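Local coordinates for protein putative carbohydrate-active enzyme (Uncultured organism, PDB 5WH8) that probably hydrolyses the O-glycosidic bonds of cellulose, this chain being the family 5 glycoside hydrolase domain of a longer multi-modular protein, at residues T216-L219 with R220-Q224; M258-M261 with D262-I266. All blocks are in the same frame, centred on the assembly; numbering follows the deposited sequence.

Contact 1: residues T216-L219 with R220-Q224; sequences TQYL and RDKAQ. With EDO (1,2-ethanediol), chain N.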
ATOM      1  N   THR A 216     -10.410   0.141  17.113  1.00 11.73           N
ATOM      2  CA  THR A 216     -11.405   1.195  17.197  1.00 12.55           C
ATOM      3  C   THR A 216     -10.748   2.486  17.741  1.00 11.94           C
ATOM      4  O   THR A 216      -9.678   2.865  17.273  1.00 11.84           O
ATOM      5  CB  THR A 216     -12.621   0.716  18.022  1.00 17.91           C
ATOM      6  OG1 THR A 216     -13.589   1.764  18.119  1.00 32.17           O
ATOM      7  CG2 THR A 216     -12.217   0.251  19.388  1.00 10.49           C
ATOM      8  N   GLN A 217     -11.389   3.147  18.705  0.62 12.07           N
ATOM      9  CA  GLN A 217     -10.934   4.467  19.159  0.62 11.61           C
ATOM     10  C   GLN A 217      -9.472   4.524  19.576  0.62 10.88           C
ATOM     11  O   GLN A 217      -8.770   5.481  19.246  0.62 10.34           O
ATOM     12  CB  GLN A 217     -11.766   4.961  20.342  0.62 12.65           C
ATOM     13  CG  GLN A 217     -11.340   6.381  20.797  0.62  8.41           C
ATOM     14  CD  GLN A 217     -12.029   6.832  22.065  0.62 10.21           C
ATOM     15  OE1 GLN A 217     -13.206   6.542  22.283  0.62 13.39           O
ATOM     16  NE2 GLN A 217     -11.280   7.533  22.932  0.62 11.34           N
ATOM     17  N   TYR A 218      -9.028   3.541  20.349  1.00 12.31           N
ATOM     18  CA  TYR A 218      -7.647   3.539  20.867  1.00 11.29           C
ATOM     19  C   TYR A 218      -6.626   3.750  19.745  1.00 12.19           C
ATOM     20  O   TYR A 218      -5.670   4.534  19.881  1.00 11.75           O
ATOM     21  CB  TYR A 218      -7.341   2.228  21.608  1.00 14.11           C
ATOM     22  CG  TYR A 218      -5.927   2.034  22.188  1.00 22.10           C
ATOM     23  CD1 TYR A 218      -5.131   3.105  22.612  1.00 18.22           C
ATOM     24  CD2 TYR A 218      -5.396   0.754  22.324  1.00 31.38           C
ATOM     25  CE1 TYR A 218      -3.854   2.886  23.162  1.00 17.70           C
ATOM     26  CE2 TYR A 218      -4.134   0.535  22.854  1.00 41.30           C
ATOM     27  CZ  TYR A 218      -3.369   1.595  23.272  1.00 27.51           C
ATOM     28  OH  TYR A 218      -2.117   1.333  23.797  1.00 24.27           O
ATOM     29  N   LEU A 219      -6.814   3.051  18.626  1.00 11.65           N
ATOM     30  CA  LEU A 219      -5.879   3.192  17.522  1.00  9.49           C
ATOM     31  C   LEU A 219      -6.013   4.540  16.811  1.00 10.42           C
ATOM     32  O   LEU A 219      -5.006   5.102  16.388  1.00 10.74           O
ATOM     33  CB  LEU A 219      -6.047   2.028  16.521  1.00  9.92           C
ATOM     34  CG  LEU A 219      -4.950   1.947  15.447  1.00 10.11           C
ATOM     35  CD1 LEU A 219      -3.529   1.902  16.037  1.00 12.12           C
ATOM     36  CD2 LEU A 219      -5.224   0.718  14.553  1.00 10.49           C
ATOM     37  N   ARG A 220      -7.238   5.056  16.662  1.00 11.07           N
ATOM     38  CA  ARG A 220      -7.425   6.407  16.113  1.00 10.68           C
ATOM     39  C   ARG A 220      -6.738   7.448  16.996  1.00 11.96           C
ATOM     40  O   ARG A 220      -6.131   8.394  16.495  1.00 10.90           O
ATOM     41  CB  ARG A 220      -8.919   6.740  15.941  1.00 11.56           C
ATOM     42  CG  ARG A 220      -9.570   5.960  14.780  1.00 12.22           C
ATOM     43  CD  ARG A 220     -10.982   6.407  14.471  1.00 11.85           C
ATOM     44  NE  ARG A 220     -11.945   6.028  15.506  1.00 12.20           N
ATOM     45  CZ  ARG A 220     -12.641   4.887  15.523  1.00 12.26           C
ATOM     46  NH1 ARG A 220     -12.456   3.960  14.583  1.00 11.89           N
ATOM     47  NH2 ARG A 220     -13.512   4.642  16.495  1.00 15.52           N
ATOM     48  N   ASP A 221      -6.801   7.260  18.313  1.00 10.85           N
ATOM     49  CA  ASP A 221      -6.158   8.206  19.233  1.00 10.06           C
ATOM     50  C   ASP A 221      -4.625   8.154  19.097  1.00 11.23           C
ATOM     51  O   ASP A 221      -3.946   9.184  19.090  1.00  9.99           O
ATOM     52  CB  ASP A 221      -6.525   7.912  20.697  1.00  8.39           C
ATOM     53  CG  ASP A 221      -7.950   8.291  21.064  1.00 12.66           C
ATOM     54  OD1 ASP A 221      -8.590   9.127  20.389  1.00 16.60           O
ATOM     55  OD2 ASP A 221      -8.442   7.726  22.072  1.00 14.81           O
ATOM     56  N   LYS A 222      -4.064   6.945  19.011  1.00  9.61           N
ATOM     57  CA  LYS A 222      -2.633   6.775  18.738  1.00  9.11           C
ATOM     58  C   LYS A 222      -2.225   7.475  17.438  1.00 10.55           C
ATOM     59  O   LYS A 222      -1.204   8.165  17.367  1.00 10.16           O
ATOM     60  CB  LYS A 222      -2.271   5.282  18.647  1.00  9.99           C
ATOM     61  CG  LYS A 222      -2.189   4.613  20.019  1.00 11.73           C
ATOM     62  CD  LYS A 222      -2.331   3.084  19.984  1.00 11.96           C
ATOM     63  CE  LYS A 222      -1.213   2.364  19.206  1.00 14.04           C
ATOM     64  NZ  LYS A 222       0.146   2.556  19.782  1.00 13.92           N
ATOM     65  N   ALA A 223      -3.041   7.300  16.405  1.00  9.90           N
ATOM     66  CA  ALA A 223      -2.753   7.941  15.128  1.00  9.74           C
ATOM     67  C   ALA A 223      -2.803   9.458  15.269  1.00 11.30           C
ATOM     68  O   ALA A 223      -1.972  10.178  14.683  1.00 10.93           O
ATOM     69  CB  ALA A 223      -3.722   7.471  14.054  1.00 11.28           C
ATOM     70  N   GLN A 224      -3.761   9.964  16.057  1.00 10.97           N
ATOM     71  CA  GLN A 224      -3.871  11.419  16.232  1.00 10.86           C
ATOM     72  C   GLN A 224      -2.647  11.988  16.952  1.00 10.96           C
ATOM     73  O   GLN A 224      -2.235  13.123  16.653  1.00 11.07           O
ATOM     74  CB  GLN A 224      -5.150  11.806  16.992  1.00 10.65           C
ATOM     75  CG  GLN A 224      -5.454  13.304  16.949  1.00 11.89           C
ATOM     76  CD  GLN A 224      -5.770  13.748  15.552  1.00 14.64           C
ATOM     77  OE1 GLN A 224      -6.633  13.151  14.907  1.00 15.08           O
ATOM     78  NE2 GLN A 224      -5.061  14.764  15.057  1.00 13.08           N
TER
HETATM   79  C1  EDO N 413      -7.275  -0.954  19.722  1.00 35.43           C
HETATM   80  O1  EDO N 413      -8.101  -0.024  18.984  1.00 24.34           O
HETATM   81  C2  EDO N 413      -5.930  -1.263  19.065  1.00 20.68           C
HETATM   82  O2  EDO N 413      -4.866  -0.460  19.588  1.00 40.35           O
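The phenol ring of Tyr218 carries the aliphatic part of Lys222 over one face: CD of Lys222 sits 3.8 Å from the ring centroid, 22° off the normal, a CH-pi contact displaced toward CE1 of Tyr218. An ethanediol, probably from the crystallisation liquor, approaches the ring obliquely; its O1 accepts the backbone N-H of Thr216 at 3.0 Å. The Arg220 guanidinium lays one face on the peptide joining Thr216 to Gln217, with C of Thr216 3.6 Å from its plane; Trp257 of helix 251-263 adds a cation-pi contact. NH2 of Arg220 makes a weak bond to Thr216 OG1, but the stronger partner of both residues is Glu253, salt-bridged to Arg220 NH1. In the third pair, Gln217 with Asp221, both groups are flat. In one of two modelled conformers, an extended Gln217 chain, with CG opposite the backbone N (chi1 -178°), brings NE2 to within 3.0 Å of Asp221 OD2. The bond, probably not permanent, uses the syn lone pair and lies almost in the amide plane, amide and carboxylate being steeply inclined. Lys222, bent near its end, takes NZ to salt bridges with Asp190 and Asp192. All three pairs are spaced i to i+4, over the Asp221 N to Gln217 O bond of 2.8 Å and its successors: these are the first two turns of an alpha helix in a TIM barrel, with Thr216 at the N-cap position.

Contact 2: residues M258-M261 with D262-I266; sequences MDWM and DARKI. With EDO (1,2-ethanediol), chain D; EDO (1,2-ethanediol), chain F.
Arg264 folds back over Trp260, and its side chain can be followed outward atom by atom. CB, with CG opposite the carbonyl carbon (chi1 -72°), starts beside the carbonyl oxygens of Trp260 and Met261. CG keeps alongside Trp260 O, and CD then rises over the indole, 3.9 Å from the centroid of the six-membered ring, as a CH-pi contact. NE passes above the bond between NE1 and CE2 of Trp260 and takes its hydrogen-bond partner, Gln224, from the neighbouring helix. CZ lies over the five-membered ring, 3.7 Å from its centroid, so that guanidinium and indole stack with their planes only 12° apart. At the tip NH1 turns back to Trp260 O, a 3.0 Å bond close to the guanidinium plane. CD1 of Ile266 approaches the six-membered ring obliquely, 3.8 Å from CZ3 of Trp260. Ile266 is put there by a Schellman motif, in which Lys265 takes positive phi (56°) and Ile266 N bonds to Met261 O at 3.0 Å. One turn back, a water donates to Asp259 OD1 and Asp262 OD2, bridging two like-charged carboxylates, while an ethanediol binds both oxygens of Asp262. For Arg264, the ring face, the bond to Trp260 O and the bond from NE to Gln224 together fix the rotation of the guanidinium. Its positive charge, set against the pi cloud and the carbonyl-rich C-terminal end of the helix, is probably stabilised by both.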
ATOM      1  N   MET A 258     -13.707   5.404   7.961  1.00  9.64           N
ATOM      2  CA  MET A 258     -13.715   6.125   6.680  1.00 11.15           C
ATOM      3  C   MET A 258     -13.951   7.608   6.875  1.00 11.03           C
ATOM      4  O   MET A 258     -13.265   8.407   6.268  1.00 12.47           O
ATOM      5  CB  MET A 258     -14.774   5.555   5.745  1.00 13.91           C
ATOM      6  CG  MET A 258     -14.447   4.186   5.245  1.00 17.70           C
ATOM      7  SD  MET A 258     -13.477   4.270   3.735  1.00 20.34           S
ATOM      8  CE  MET A 258     -13.102   2.508   3.487  1.00 20.54           C
ATOM      9  N   ASP A 259     -14.884   7.970   7.760  1.00 14.02           N
ATOM     10  CA  ASP A 259     -15.147   9.385   8.034  1.00 13.55           C
ATOM     11  C   ASP A 259     -13.911  10.036   8.629  1.00 13.37           C
ATOM     12  O   ASP A 259     -13.555  11.188   8.291  1.00 14.06           O
ATOM     13  CB  ASP A 259     -16.328   9.550   8.992  1.00 13.56           C
ATOM     14  CG  ASP A 259     -17.657   9.336   8.320  1.00 22.81           C
ATOM     15  OD1 ASP A 259     -17.743   9.487   7.085  1.00 26.13           O
ATOM     16  OD2 ASP A 259     -18.627   9.022   9.038  1.00 24.82           O
ATOM     17  N   TRP A 260     -13.252   9.293   9.509  1.00 10.58           N
ATOM     18  CA  TRP A 260     -12.063   9.780  10.213  1.00 11.29           C
ATOM     19  C   TRP A 260     -10.917  10.014   9.221  1.00 13.05           C
ATOM     20  O   TRP A 260     -10.236  11.057   9.265  1.00 13.01           O
ATOM     21  CB  TRP A 260     -11.669   8.771  11.322  1.00 12.86           C
ATOM     22  CG  TRP A 260     -10.417   9.127  12.124  1.00 10.11           C
ATOM     23  CD1 TRP A 260     -10.363   9.849  13.281  1.00 11.67           C
ATOM     24  CD2 TRP A 260      -9.077   8.733  11.829  1.00 11.23           C
ATOM     25  NE1 TRP A 260      -9.055   9.932  13.724  1.00 13.41           N
ATOM     26  CE2 TRP A 260      -8.249   9.250  12.849  1.00 14.05           C
ATOM     27  CE3 TRP A 260      -8.492   7.977  10.806  1.00 10.94           C
ATOM     28  CZ2 TRP A 260      -6.857   9.069  12.851  1.00 15.43           C
ATOM     29  CZ3 TRP A 260      -7.117   7.807  10.803  1.00 14.45           C
ATOM     30  CH2 TRP A 260      -6.315   8.339  11.832  1.00 17.38           C
ATOM     31  N   MET A 261     -10.706   9.066   8.309  1.00  9.45           N
ATOM     32  CA  MET A 261      -9.664   9.226   7.292  1.00  8.65           C
ATOM     33  C   MET A 261      -9.989  10.369   6.326  1.00 10.05           C
ATOM     34  O   MET A 261      -9.104  11.129   5.952  1.00 11.07           O
ATOM     35  CB  MET A 261      -9.462   7.935   6.487  1.00 11.08           C
ATOM     36  CG  MET A 261      -8.792   6.795   7.271  1.00  8.46           C
ATOM     37  SD  MET A 261      -8.380   5.346   6.255  1.00 11.18           S
ATOM     38  CE  MET A 261      -9.993   4.616   5.949  1.00 12.42           C
ATOM     39  N   ASP A 262     -11.237  10.468   5.901  1.00 11.16           N
ATOM     40  CA  ASP A 262     -11.637  11.523   4.982  1.00 10.10           C
ATOM     41  C   ASP A 262     -11.378  12.908   5.582  1.00 11.93           C
ATOM     42  O   ASP A 262     -10.932  13.802   4.870  1.00 14.71           O
ATOM     43  CB  ASP A 262     -13.123  11.400   4.610  1.00 12.92           C
ATOM     44  CG  ASP A 262     -13.423  10.192   3.734  1.00 17.37           C
ATOM     45  OD1 ASP A 262     -12.473   9.542   3.242  1.00 15.65           O
ATOM     46  OD2 ASP A 262     -14.629   9.904   3.523  1.00 15.14           O
ATOM     47  N   ALA A 263     -11.652  13.076   6.881  1.00 11.76           N
ATOM     48  CA  ALA A 263     -11.485  14.379   7.521  1.00 14.12           C
ATOM     49  C   ALA A 263     -10.037  14.799   7.577  1.00 17.67           C
ATOM     50  O   ALA A 263      -9.738  15.998   7.623  1.00 17.49           O
ATOM     51  CB  ALA A 263     -12.076  14.356   8.916  1.00 16.43           C
ATOM     52  N   ARG A 264      -9.145  13.811   7.565  1.00 13.61           N
ATOM     53  CA  ARG A 264      -7.703  14.013   7.636  1.00 11.74           C
ATOM     54  C   ARG A 264      -6.996  13.822   6.279  1.00 11.58           C
ATOM     55  O   ARG A 264      -5.766  13.911   6.184  1.00 13.13           O
ATOM     56  CB  ARG A 264      -7.139  13.065   8.687  1.00 14.07           C
ATOM     57  CG  ARG A 264      -7.509  13.480  10.097  1.00 14.27           C
ATOM     58  CD  ARG A 264      -7.482  12.357  11.104  1.00 13.53           C
ATOM     59  NE  ARG A 264      -7.999  12.835  12.388  1.00 15.17           N
ATOM     60  CZ  ARG A 264      -9.288  13.030  12.662  1.00 14.57           C
ATOM     61  NH1 ARG A 264     -10.233  12.754  11.767  1.00 14.30           N
ATOM     62  NH2 ARG A 264      -9.645  13.496  13.858  1.00 17.03           N
ATOM     63  N   LYS A 265      -7.780  13.563   5.233  1.00 12.93           N
ATOM     64  CA  LYS A 265      -7.252  13.357   3.885  1.00 14.06           C
ATOM     65  C   LYS A 265      -6.207  12.227   3.823  1.00 13.21           C
ATOM     66  O   LYS A 265      -5.198  12.326   3.120  1.00 13.60           O
ATOM     67  CB  LYS A 265      -6.639  14.669   3.371  1.00 14.96           C
ATOM     68  CG  LYS A 265      -6.664  14.860   1.880  1.00 19.49           C
ATOM     69  CD  LYS A 265      -8.064  15.121   1.365  1.00 21.32           C
ATOM     70  CE  LYS A 265      -8.024  15.692  -0.049  1.00 23.42           C
ATOM     71  NZ  LYS A 265      -9.373  15.718  -0.648  1.00 21.51           N
ATOM     72  N   ILE A 266      -6.464  11.152   4.565  1.00 11.18           N
ATOM     73  CA  ILE A 266      -5.548  10.013   4.664  1.00 10.18           C
ATOM     74  C   ILE A 266      -5.925   8.969   3.601  1.00 10.14           C
ATOM     75  O   ILE A 266      -7.083   8.539   3.523  1.00 10.01           O
ATOM     76  CB  ILE A 266      -5.581   9.401   6.082  1.00 11.72           C
ATOM     77  CG1 ILE A 266      -4.934  10.377   7.067  1.00 14.02           C
ATOM     78  CG2 ILE A 266      -4.873   8.038   6.153  1.00 11.81           C
ATOM     79  CD1 ILE A 266      -5.102   9.997   8.517  1.00 15.52           C
TER
HETATM   80  C1  EDO D 403     -15.138   7.760   0.540  1.00 22.96           C
HETATM   81  O1  EDO D 403     -15.167   9.173   0.847  1.00 23.81           O
HETATM   82  C2  EDO D 403     -14.255   7.037   1.552  1.00 21.03           C
HETATM   83  O2  EDO D 403     -12.936   7.599   1.543  1.00 17.42           O
HETATM   84  C1  EDO F 405     -10.555  18.212  -3.233  1.00 31.01           C
HETATM   85  O1  EDO F 405      -9.375  17.506  -2.837  1.00 32.49           O
HETATM   86  C2  EDO F 405     -11.689  17.219  -3.432  1.00 33.47           C
HETATM   87  O2  EDO F 405     -12.017  16.608  -2.176  1.00 33.77           O
HETATM   88  O   HOH W   1     -16.668  11.254   4.701  1.00 28.22           O

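In the fold
Contacts 1 and 2 occupy successive helices of the (beta/alpha)8 barrel, 217-228 and 251-263, with centres about 13 Å apart, and they touch directly. The indole of Trp260 is sandwiched: Arg220 CD lies 3.6 Å from Trp260 CG on the face opposite Arg264, and Ala223 CB reaches Trp260 CH2 at 3.5 Å. Beside it, Gln224 OE1 is 2.9 Å from Arg264 NE, a probable hydrogen bond between the helices. Contact 1 opens its helix just beyond strand 204-211, on the barrel end where TIM-barrel active sites lie, and a buffer molecule (MES) sits about 3 Å from the Thr216 side chain. Contact 2 closes its helix at the other end, leading into strand 268-273.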